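Local coordinates for serine-rich secreted cell wall anchored (LPXTG-motif ) protein (Lactobacillus reuteri ATCC 53608, PDB 5NXK) that probably mediates bacterial adhesion in the host gut, as the beta-solenoid adhesive region of a serine-rich repeat cell-wall protein, at residues A[39-45]-A[71-77]; A[126-130]-A[172-177]; A[229-235]-A[261-267]. One frame throughout, in Å; residues are numbered along the deposited sequence.

Contact 1: A[39-45]-A[71-77]; sequences GNRNITI and KIDLTIE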
loop_
_atom_site.group_PDB
_atom_site.type_symbol
_atom_site.label_atom_id
_atom_site.label_comp_id
_atom_site.label_asym_id
_atom_site.label_seq_id
_atom_site.Cartn_x
_atom_site.Cartn_y
_atom_site.Cartn_z
ATOM N N GLY A 39 17.861 5.729 -13.102
ATOM C CA GLY A 39 17.865 7.128 -12.702
ATOM C C GLY A 39 16.492 7.734 -12.503
ATOM O O GLY A 39 15.544 7.035 -12.121
ATOM N N ASN A 40 16.395 9.046 -12.729
ATOM C CA ASN A 40 15.123 9.747 -12.655
ATOM C C ASN A 40 14.183 9.226 -13.727
ATOM O O ASN A 40 14.549 9.159 -14.895
ATOM C CB ASN A 40 15.306 11.262 -12.829
ATOM C CG ASN A 40 16.016 11.918 -11.644
ATOM O OD1 ASN A 40 15.819 11.531 -10.490
ATOM N ND2 ASN A 40 16.849 12.921 -11.934
ATOM N N ARG A 41 12.977 8.837 -13.324
ATOM C CA ARG A 41 11.992 8.307 -14.260
ATOM C C ARG A 41 10.616 8.827 -13.908
ATOM O O ARG A 41 10.252 8.936 -12.737
ATOM C CB ARG A 41 11.980 6.775 -14.269
ATOM C CG ARG A 41 13.252 6.125 -14.812
ATOM C CD ARG A 41 13.503 6.457 -16.294
ATOM N NE ARG A 41 12.445 5.991 -17.197
ATOM C CZ ARG A 41 12.292 4.725 -17.581
ATOM N NH1 ARG A 41 13.113 3.789 -17.121
ATOM N NH2 ARG A 41 11.312 4.384 -18.414
ATOM N N ASN A 42 9.874 9.182 -14.945
ATOM C CA ASN A 42 8.472 9.525 -14.833
ATOM C C ASN A 42 7.690 8.625 -15.786
ATOM O O ASN A 42 7.688 8.847 -16.993
ATOM C CB ASN A 42 8.273 11.005 -15.161
ATOM C CG ASN A 42 6.816 11.410 -15.192
ATOM O OD1 ASN A 42 5.993 10.890 -14.440
ATOM N ND2 ASN A 42 6.487 12.348 -16.079
ATOM N N ILE A 43 7.020 7.613 -15.244
ATOM C CA ILE A 43 6.437 6.561 -16.073
ATOM C C ILE A 43 4.949 6.397 -15.833
ATOM O O ILE A 43 4.502 6.293 -14.686
ATOM C CB ILE A 43 7.109 5.193 -15.812
ATOM C CG1 ILE A 43 8.617 5.259 -16.087
ATOM C CG2 ILE A 43 6.444 4.098 -16.638
ATOM C CD1 ILE A 43 9.383 4.027 -15.594
ATOM N N THR A 44 4.185 6.381 -16.919
ATOM C CA THR A 44 2.758 6.122 -16.846
ATOM C C THR A 44 2.386 4.928 -17.699
ATOM O O THR A 44 2.643 4.912 -18.906
ATOM C CB THR A 44 1.944 7.339 -17.307
ATOM O OG1 THR A 44 2.277 8.463 -16.485
ATOM C CG2 THR A 44 0.448 7.050 -17.206
ATOM N N ILE A 45 1.788 3.925 -17.073
ATOM C CA ILE A 45 1.262 2.797 -17.812
ATOM C C ILE A 45 -0.229 2.948 -17.983
ATOM O O ILE A 45 -0.978 2.938 -17.002
ATOM C CB ILE A 45 1.535 1.454 -17.114
ATOM C CG1 ILE A 45 3.034 1.231 -16.930
ATOM C CG2 ILE A 45 0.897 0.310 -17.910
ATOM C CD1 ILE A 45 3.369 -0.129 -16.328
ATOM N N LYS A 71 14.847 9.868 -8.495
ATOM C CA LYS A 71 13.439 9.722 -8.122
ATOM C C LYS A 71 12.650 8.978 -9.197
ATOM O O LYS A 71 12.690 9.353 -10.368
ATOM C CB LYS A 71 12.834 11.108 -7.886
ATOM C CG LYS A 71 11.321 11.167 -7.770
ATOM C CD LYS A 71 10.894 12.587 -7.386
ATOM C CE LYS A 71 9.398 12.813 -7.544
ATOM N NZ LYS A 71 8.588 11.810 -6.819
ATOM N N ILE A 72 11.926 7.929 -8.804
ATOM C CA ILE A 72 11.022 7.264 -9.753
ATOM C C ILE A 72 9.572 7.510 -9.410
ATOM O O ILE A 72 9.131 7.226 -8.298
ATOM C CB ILE A 72 11.238 5.738 -9.818
ATOM C CG1 ILE A 72 12.568 5.400 -10.486
ATOM C CG2 ILE A 72 10.130 5.060 -10.626
ATOM C CD1 ILE A 72 12.994 3.967 -10.237
ATOM N N ASP A 73 8.841 8.045 -10.373
ATOM C CA ASP A 73 7.407 8.208 -10.252
ATOM C C ASP A 73 6.749 7.240 -11.246
ATOM O O ASP A 73 6.945 7.369 -12.455
ATOM C CB ASP A 73 7.009 9.655 -10.527
ATOM C CG ASP A 73 5.687 10.026 -9.884
ATOM O OD1 ASP A 73 4.631 9.579 -10.383
ATOM O OD2 ASP A 73 5.705 10.772 -8.878
ATOM N N LEU A 74 6.047 6.229 -10.734
ATOM C CA LEU A 74 5.404 5.208 -11.573
ATOM C C LEU A 74 3.901 5.285 -11.404
ATOM O O LEU A 74 3.405 5.149 -10.292
ATOM C CB LEU A 74 5.898 3.806 -11.209
ATOM C CG LEU A 74 5.188 2.625 -11.887
ATOM C CD1 LEU A 74 5.361 2.654 -13.408
ATOM C CD2 LEU A 74 5.697 1.312 -11.321
ATOM N N THR A 75 3.177 5.526 -12.489
ATOM C CA THR A 75 1.719 5.538 -12.462
ATOM C C THR A 75 1.148 4.391 -13.304
ATOM O O THR A 75 1.590 4.173 -14.427
ATOM C CB THR A 75 1.194 6.903 -12.966
ATOM O OG1 THR A 75 1.630 7.930 -12.066
ATOM C CG2 THR A 75 -0.302 6.935 -13.021
ATOM N N ILE A 76 0.200 3.639 -12.748
ATOM C CA ILE A 76 -0.532 2.631 -13.505
ATOM C C ILE A 76 -2.018 2.975 -13.474
ATOM O O ILE A 76 -2.579 3.207 -12.394
ATOM C CB ILE A 76 -0.303 1.216 -12.950
ATOM C CG1 ILE A 76 1.199 0.896 -12.919
ATOM C CG2 ILE A 76 -1.065 0.194 -13.779
ATOM C CD1 ILE A 76 1.538 -0.502 -12.419
ATOM N N GLU A 77 -2.644 3.074 -14.645
ATOM C CA GLU A 77 -4.054 3.462 -14.739
ATOM C C GLU A 77 -4.863 2.389 -15.431
ATOM O O GLU A 77 -4.387 1.783 -16.398
ATOM C CB GLU A 77 -4.234 4.753 -15.522
ATOM C CG GLU A 77 -3.258 5.853 -15.230
ATOM C CD GLU A 77 -3.614 7.133 -15.985
ATOM O OE1 GLU A 77 -3.110 8.219 -15.620
ATOM O OE2 GLU A 77 -4.389 7.040 -16.964
HETATM O O HOH W 1 3.975 8.812 -12.997
#
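Ile43 and Leu74 meet on the inner face of two adjacent parallel strands, 41-45 and 71-77, which are successive coils of the beta-solenoid, consistent with a pectate lyase-like fold. Residues 31 apart in sequence thus pair side by side, one coil on the next, with strand axes 4.6 Å apart and almost aligned. The backbone bonds alternate between strands, from Arg41 N to Lys71 O at one end to Glu77 N with Ile45 O at the other.

Ile43 can be followed outward from its backbone. Its CB already touches Leu74 CD1 at 3.9 Å, and the CG2 branch, opposite the backbone N, presses closer to the same methyl, at 3.7 Å. The other branch runs through CG1, with chi1 -59° placing it beside the backbone N, and continues extended to CD1. That tip lies 3.4 Å above the guanidinium plane of Arg41, toward its rim. Isoleucine and leucine suit this buried face because their branches pack against the side chain level with them on the next coil, as Ile45 CD1 does with Ile76 CG1.

Arg41 also points inward, but bends at chi2 and chi3; NH1 bonds to Leu14 O and Asn38 OD1 and NH2 to Ile19 O, giving both terminal nitrogens partners in a buried place. Where the strand pairing begins, Asn40 takes over from the backbone: its OD1 accepts Lys71 N at 2.8 Å, in the carbonyl plane.

The opposite face carries polar residues. Thr44 and Thr75 lie alongside each other, pointing the same way, and a water there is bound by Ile43 O, by Asp73 OD1 at 2.8 Å and by Thr75 OG1 at 2.7 Å.

Contact 2: A[126-130]-A[172-177]; sequences LVGNT and AENANV
Backbone hydrogen bonds tie Leu126 to Ala172 and Gly128 to Asn176, on either side of a bend in both segments. Ala172 N reaches Leu126 O at 2.9 Å in a nearly straight bond. Past the bend, Asn176 N approaches Gly128 O at 2.8 Å from well above the carbonyl plane, and Thr130 N returns a bond to Asn176 O. The small side chain of Ala175 permits a close approach here, its CB lying 3.3 Å from Gly128 O.

A turn accommodates the two extra residues of 172-177, Glu173 and Asn174. Ala172 to Ala175 forms a type II beta turn closed by Ala175 N and Ala172 O; Asn174, at phi 68°, occupies its third position, where asparagine tolerates left-handed backbone angles. Gly128 likewise has positive phi, a conformation easy for a residue without CB. In 126-130 the side-chain hydroxyl of Thr130 folds back to Val127 O at 2.7 Å, bracing the corner. A water links Gly128 N to Glu173 O, bridging the bend and the turn.

This is a corner of the beta-solenoid, where strands 122-127 and 168-171 of one parallel sheet give way to strands 129-134 and 176-181 of the next. The outer turn residues add two positions to the second coil without breaking its register beyond the corner.

Of the apolar contacts, one lies in the interior. There Val177 crosses Leu126 at about a right angle: its CG2, set beside the backbone N, meets Leu126 CB at 3.9 Å, while CG1 meets the CD1 methyl. On the other, outer side, Ala172 CB packs on Val127 CG2 at 3.9 Å. Among the polar side chains, exposed Asn129 and Asn176 lie side by side, pointing the same way, their amide planes nearly coplanar.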
loop_
_atom_site.group_PDB
_atom_site.type_symbol
_atom_site.label_atom_id
_atom_site.label_comp_id
_atom_site.label_asym_id
_atom_site.label_seq_id
_atom_site.Cartn_x
_atom_site.Cartn_y
_atom_site.Cartn_z
ATOM N N LEU A 126 -3.447 6.184 -4.134
ATOM C CA LEU A 126 -4.554 5.370 -4.592
ATOM C C LEU A 126 -5.640 6.313 -5.083
ATOM O O LEU A 126 -6.188 7.101 -4.308
ATOM C CB LEU A 126 -5.069 4.447 -3.476
ATOM C CG LEU A 126 -4.020 3.485 -2.909
ATOM C CD1 LEU A 126 -4.603 2.662 -1.764
ATOM C CD2 LEU A 126 -3.461 2.574 -4.017
ATOM N N VAL A 127 -5.956 6.230 -6.376
ATOM C CA VAL A 127 -6.753 7.270 -7.032
ATOM C C VAL A 127 -7.960 6.657 -7.755
ATOM O O VAL A 127 -7.912 5.505 -8.201
ATOM C CB VAL A 127 -5.884 8.083 -8.046
ATOM C CG1 VAL A 127 -6.659 9.275 -8.605
ATOM C CG2 VAL A 127 -4.589 8.569 -7.395
ATOM N N GLY A 128 -9.037 7.432 -7.864
ATOM C CA GLY A 128 -10.258 6.987 -8.520
ATOM C C GLY A 128 -10.872 5.776 -7.843
ATOM O O GLY A 128 -10.836 5.649 -6.612
ATOM N N ASN A 129 -11.444 4.882 -8.643
ATOM C CA ASN A 129 -12.106 3.706 -8.109
ATOM C C ASN A 129 -11.149 2.534 -8.093
ATOM O O ASN A 129 -11.004 1.819 -9.080
ATOM C CB ASN A 129 -13.368 3.390 -8.908
ATOM C CG ASN A 129 -14.385 4.506 -8.818
ATOM O OD1 ASN A 129 -14.620 5.050 -7.744
ATOM N ND2 ASN A 129 -14.990 4.856 -9.942
ATOM N N THR A 130 -10.469 2.363 -6.969
ATOM C CA THR A 130 -9.398 1.381 -6.899
ATOM C C THR A 130 -9.715 0.328 -5.841
ATOM O O THR A 130 -10.105 0.644 -4.702
ATOM C CB THR A 130 -8.029 2.070 -6.607
ATOM O OG1 THR A 130 -7.628 2.836 -7.748
ATOM C CG2 THR A 130 -6.936 1.048 -6.291
ATOM N N ALA A 172 -6.661 9.491 -2.708
ATOM C CA ALA A 172 -6.827 10.807 -3.310
ATOM C C ALA A 172 -8.206 11.371 -3.056
ATOM O O ALA A 172 -9.150 10.619 -2.822
ATOM C CB ALA A 172 -6.576 10.730 -4.807
ATOM N N GLU A 173 -8.331 12.692 -3.104
ATOM C CA GLU A 173 -9.650 13.306 -3.059
ATOM C C GLU A 173 -10.557 12.696 -4.125
ATOM O O GLU A 173 -10.103 12.362 -5.217
ATOM C CB GLU A 173 -9.574 14.825 -3.193
ATOM C CG GLU A 173 -9.037 15.367 -4.481
ATOM C CD GLU A 173 -9.247 16.874 -4.570
ATOM O OE1 GLU A 173 -10.119 17.395 -3.839
ATOM O OE2 GLU A 173 -8.526 17.534 -5.349
ATOM N N ASN A 174 -11.818 12.490 -3.750
ATOM C CA ASN A 174 -12.858 11.902 -4.596
ATOM C C ASN A 174 -12.654 10.434 -4.929
ATOM O O ASN A 174 -13.468 9.850 -5.626
ATOM C CB ASN A 174 -12.987 12.690 -5.904
ATOM C CG ASN A 174 -13.294 14.139 -5.655
ATOM O OD1 ASN A 174 -14.136 14.459 -4.829
ATOM N ND2 ASN A 174 -12.570 15.027 -6.319
ATOM N N ALA A 175 -11.612 9.816 -4.401
ATOM C CA ALA A 175 -11.402 8.403 -4.702
ATOM C C ALA A 175 -12.376 7.510 -3.944
ATOM O O ALA A 175 -12.908 7.895 -2.898
ATOM C CB ALA A 175 -9.972 7.997 -4.388
ATOM N N ASN A 176 -12.586 6.313 -4.483
ATOM C CA ASN A 176 -13.334 5.253 -3.823
ATOM C C ASN A 176 -12.441 4.016 -3.784
ATOM O O ASN A 176 -12.276 3.293 -4.777
ATOM C CB ASN A 176 -14.659 4.967 -4.528
ATOM C CG ASN A 176 -15.603 6.157 -4.488
ATOM O OD1 ASN A 176 -15.898 6.771 -5.515
ATOM N ND2 ASN A 176 -16.062 6.506 -3.292
ATOM N N VAL A 177 -11.790 3.843 -2.644
ATOM C CA VAL A 177 -10.816 2.786 -2.483
ATOM C C VAL A 177 -11.363 1.726 -1.568
ATOM O O VAL A 177 -11.876 2.037 -0.485
ATOM C CB VAL A 177 -9.489 3.339 -1.930
ATOM C CG1 VAL A 177 -8.503 2.217 -1.653
ATOM C CG2 VAL A 177 -8.903 4.365 -2.902
HETATM O O HOH W 2 -9.691 10.075 -6.901
#

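Contact 3: A[229-235]-A[261-267]; sequences RENHFIV and TRGNIEL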
loop_
_atom_site.group_PDB
_atom_site.type_symbol
_atom_site.label_atom_id
_atom_site.label_comp_id
_atom_site.label_asym_id
_atom_site.label_seq_id
_atom_site.Cartn_x
_atom_site.Cartn_y
_atom_site.Cartn_z
ATOM N N ARG A 229 9.678 8.667 13.788
ATOM C CA ARG A 229 9.446 9.996 14.382
ATOM C C ARG A 229 7.974 10.453 14.327
ATOM O O ARG A 229 7.523 11.165 15.217
ATOM C CB ARG A 229 10.354 11.072 13.749
ATOM C CG ARG A 229 10.096 11.442 12.286
ATOM C CD ARG A 229 10.695 12.853 11.958
ATOM N NE ARG A 229 9.748 13.932 12.290
ATOM C CZ ARG A 229 9.937 14.860 13.231
ATOM N NH1 ARG A 229 11.063 14.878 13.937
ATOM N NH2 ARG A 229 8.997 15.782 13.461
ATOM N N GLU A 230 7.237 10.094 13.276
ATOM C CA GLU A 230 5.830 10.508 13.173
ATOM C C GLU A 230 4.964 9.393 12.602
ATOM O O GLU A 230 5.399 8.613 11.742
ATOM C CB GLU A 230 5.643 11.745 12.271
ATOM C CG GLU A 230 6.428 13.015 12.636
ATOM C CD GLU A 230 6.237 14.141 11.606
ATOM O OE1 GLU A 230 5.128 14.248 11.019
ATOM O OE2 GLU A 230 7.227 14.863 11.313
ATOM N N ASN A 231 3.722 9.350 13.071
ATOM C CA ASN A 231 2.717 8.417 12.574
ATOM C C ASN A 231 1.414 9.182 12.400
ATOM O O ASN A 231 0.942 9.773 13.349
ATOM C CB ASN A 231 2.528 7.252 13.545
ATOM C CG ASN A 231 3.767 6.380 13.651
ATOM O OD1 ASN A 231 3.977 5.488 12.829
ATOM N ND2 ASN A 231 4.618 6.668 14.640
ATOM N N HIS A 232 0.822 9.158 11.214
ATOM C CA HIS A 232 -0.376 9.963 10.972
ATOM C C HIS A 232 -1.500 9.165 10.347
ATOM O O HIS A 232 -1.256 8.333 9.483
ATOM C CB HIS A 232 -0.064 11.142 10.050
ATOM C CG HIS A 232 0.927 12.106 10.604
ATOM N ND1 HIS A 232 0.559 13.201 11.369
ATOM C CD2 HIS A 232 2.273 12.186 10.472
ATOM C CE1 HIS A 232 1.632 13.882 11.705
ATOM N NE2 HIS A 232 2.693 13.285 11.174
ATOM N N PHE A 233 -2.728 9.415 10.791
ATOM C CA PHE A 233 -3.904 8.955 10.056
ATOM C C PHE A 233 -4.804 10.167 9.920
ATOM O O PHE A 233 -5.314 10.681 10.928
ATOM C CB PHE A 233 -4.625 7.812 10.774
ATOM C CG PHE A 233 -5.848 7.295 10.038
ATOM C CD1 PHE A 233 -5.800 7.051 8.671
ATOM C CD2 PHE A 233 -7.025 7.009 10.725
ATOM C CE1 PHE A 233 -6.908 6.558 7.990
ATOM C CE2 PHE A 233 -8.141 6.515 10.058
ATOM C CZ PHE A 233 -8.087 6.282 8.694
ATOM N N ILE A 234 -4.939 10.662 8.695
ATOM C CA ILE A 234 -5.628 11.918 8.452
ATOM C C ILE A 234 -6.832 11.677 7.555
ATOM O O ILE A 234 -6.687 11.206 6.441
ATOM C CB ILE A 234 -4.712 12.962 7.794
ATOM C CG1 ILE A 234 -3.483 13.212 8.662
ATOM C CG2 ILE A 234 -5.468 14.271 7.584
ATOM C CD1 ILE A 234 -2.433 14.049 7.976
ATOM N N VAL A 235 -8.016 11.989 8.057
ATOM C CA VAL A 235 -9.246 11.862 7.298
ATOM C C VAL A 235 -9.790 13.269 7.039
ATOM O O VAL A 235 -10.189 13.966 7.967
ATOM C CB VAL A 235 -10.265 11.011 8.051
ATOM C CG1 VAL A 235 -11.595 10.969 7.292
ATOM C CG2 VAL A 235 -9.688 9.616 8.282
ATOM N N THR A 261 8.482 8.126 19.588
ATOM C CA THR A 261 7.832 8.606 18.381
ATOM C C THR A 261 6.553 9.398 18.671
ATOM O O THR A 261 6.231 9.693 19.823
ATOM C CB THR A 261 7.553 7.424 17.428
ATOM O OG1 THR A 261 7.210 7.910 16.128
ATOM C CG2 THR A 261 6.470 6.488 17.991
ATOM N N ARG A 262 5.866 9.800 17.610
ATOM C CA ARG A 262 4.670 10.635 17.733
ATOM C C ARG A 262 3.521 9.983 16.970
ATOM O O ARG A 262 3.759 9.277 15.992
ATOM C CB ARG A 262 4.950 12.014 17.141
ATOM C CG ARG A 262 6.136 12.739 17.773
ATOM C CD ARG A 262 6.425 14.018 17.002
ATOM N NE ARG A 262 7.672 14.677 17.404
ATOM C CZ ARG A 262 8.902 14.169 17.298
ATOM N NH1 ARG A 262 9.113 12.949 16.789
ATOM N NH2 ARG A 262 9.932 14.899 17.713
ATOM N N GLY A 263 2.285 10.253 17.382
ATOM C CA GLY A 263 1.122 9.800 16.641
ATOM C C GLY A 263 0.118 10.937 16.569
ATOM O O GLY A 263 -0.059 11.687 17.523
ATOM N N ASN A 264 -0.523 11.081 15.419
ATOM C CA ASN A 264 -1.532 12.104 15.243
ATOM C C ASN A 264 -2.628 11.542 14.334
ATOM O O ASN A 264 -2.383 11.150 13.176
ATOM C CB ASN A 264 -0.934 13.397 14.657
ATOM C CG ASN A 264 -0.139 14.206 15.694
ATOM O OD1 ASN A 264 1.072 13.996 15.867
ATOM N ND2 ASN A 264 -0.813 15.128 16.389
ATOM N N ILE A 265 -3.839 11.513 14.872
ATOM C CA ILE A 265 -5.000 11.097 14.118
ATOM C C ILE A 265 -5.968 12.283 14.058
ATOM O O ILE A 265 -6.314 12.876 15.079
ATOM C CB ILE A 265 -5.648 9.871 14.748
ATOM C CG1 ILE A 265 -4.624 8.721 14.807
ATOM C CG2 ILE A 265 -6.923 9.469 13.987
ATOM C CD1 ILE A 265 -5.138 7.480 15.489
ATOM N N GLU A 266 -6.363 12.658 12.849
ATOM C CA GLU A 266 -7.194 13.837 12.666
ATOM C C GLU A 266 -8.391 13.466 11.813
ATOM O O GLU A 266 -8.235 12.989 10.701
ATOM C CB GLU A 266 -6.394 14.972 12.010
ATOM C CG GLU A 266 -5.183 15.451 12.843
ATOM C CD GLU A 266 -4.367 16.567 12.175
ATOM O OE1 GLU A 266 -3.771 16.319 11.102
ATOM O OE2 GLU A 266 -4.313 17.688 12.727
ATOM N N LEU A 267 -9.586 13.686 12.345
ATOM C CA LEU A 267 -10.821 13.352 11.646
ATOM C C LEU A 267 -11.558 14.663 11.396
ATOM O O LEU A 267 -12.117 15.250 12.319
ATOM C CB LEU A 267 -11.682 12.388 12.466
ATOM C CG LEU A 267 -11.003 11.093 12.958
ATOM C CD1 LEU A 267 -11.988 10.124 13.599
ATOM C CD2 LEU A 267 -10.267 10.401 11.825
HETATM O O HOH W 3 2.829 12.070 14.351
HETATM O O HOH W 4 -2.108 13.872 11.470
#
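Phe233 and Ile265 cover the inner face of two parallel solenoid strands, 230-235 and 261-267, while mostly polar and charged residues, with Ile234 among them, occupy the outer one; in a beta-solenoid such alternation along a strand separates a packed interior from solvent.

Inside, packing is close. Backbone bonds alternate between the strands, Asn264 N to Asn231 O, Phe233 N to Asn264 O, Glu266 N to Phe233 O and Val235 N to Glu266 O. The ring of Phe233 is swung opposite the backbone N (chi1 -180°), and its CD2 approaches Ile265 CG2 at 4.1 Å, neither face nor edge on. Further along, Val235 is small enough for its CG2 to meet Leu267 CD2 at 3.7 Å and also to rest over one face of the Phe233 ring, toward the rim. Asn231, also buried, has partners for its amide: ND2 donates to Arg262 O at 3.1 Å with the acceptor near the amide plane, and OD1 accepts Gly227 N, so a polar group can lie inside. Thr261 OG1 bonds to Gly227 O in the same region.

On the outer side charges and waters make most of the side-chain links. Arg229 and Arg262 stack their guanidinium groups, centres 4.3 Å apart and planes 26° from parallel. Two features probably ease this meeting of like charges: Arg262 NH1 is engaged by Arg229 O at 2.9 Å, and Arg229 gives both NE and NH2 to Glu230 OE2, a side-on grip in its own plane. His232 NE2 donates to Glu230 OE1 at 2.6 Å, nearly in the ring plane; this bond and a water at ND1 probably limit the ring's rotation. The ring runs alongside Asn264, with ND1 3.6 Å from Asn264 CB. The same water, in the ring plane, donates to Glu266 OE1 at 3.0 Å.

Overall arrangement
The three contacts follow one another along the solenoid. Contacts 1 and 3 join neighbouring strands of the same long parallel sheet, their centres about 28 Å apart and their nearest atoms about 18 Å. Contact 2 falls between them in sequence and lies at the strand ends, where the chain turns into the next sheet; its centre is about 19 Å from that of contact 1 and 21 Å from that of contact 3. None touches another: strand 97-102 separates 71-77 from 122-127, and strand 200-205 separates 168-171 from 230-235. All three join successive coils: contacts 1 and 3 by strand pairing, contact 2 across a corner.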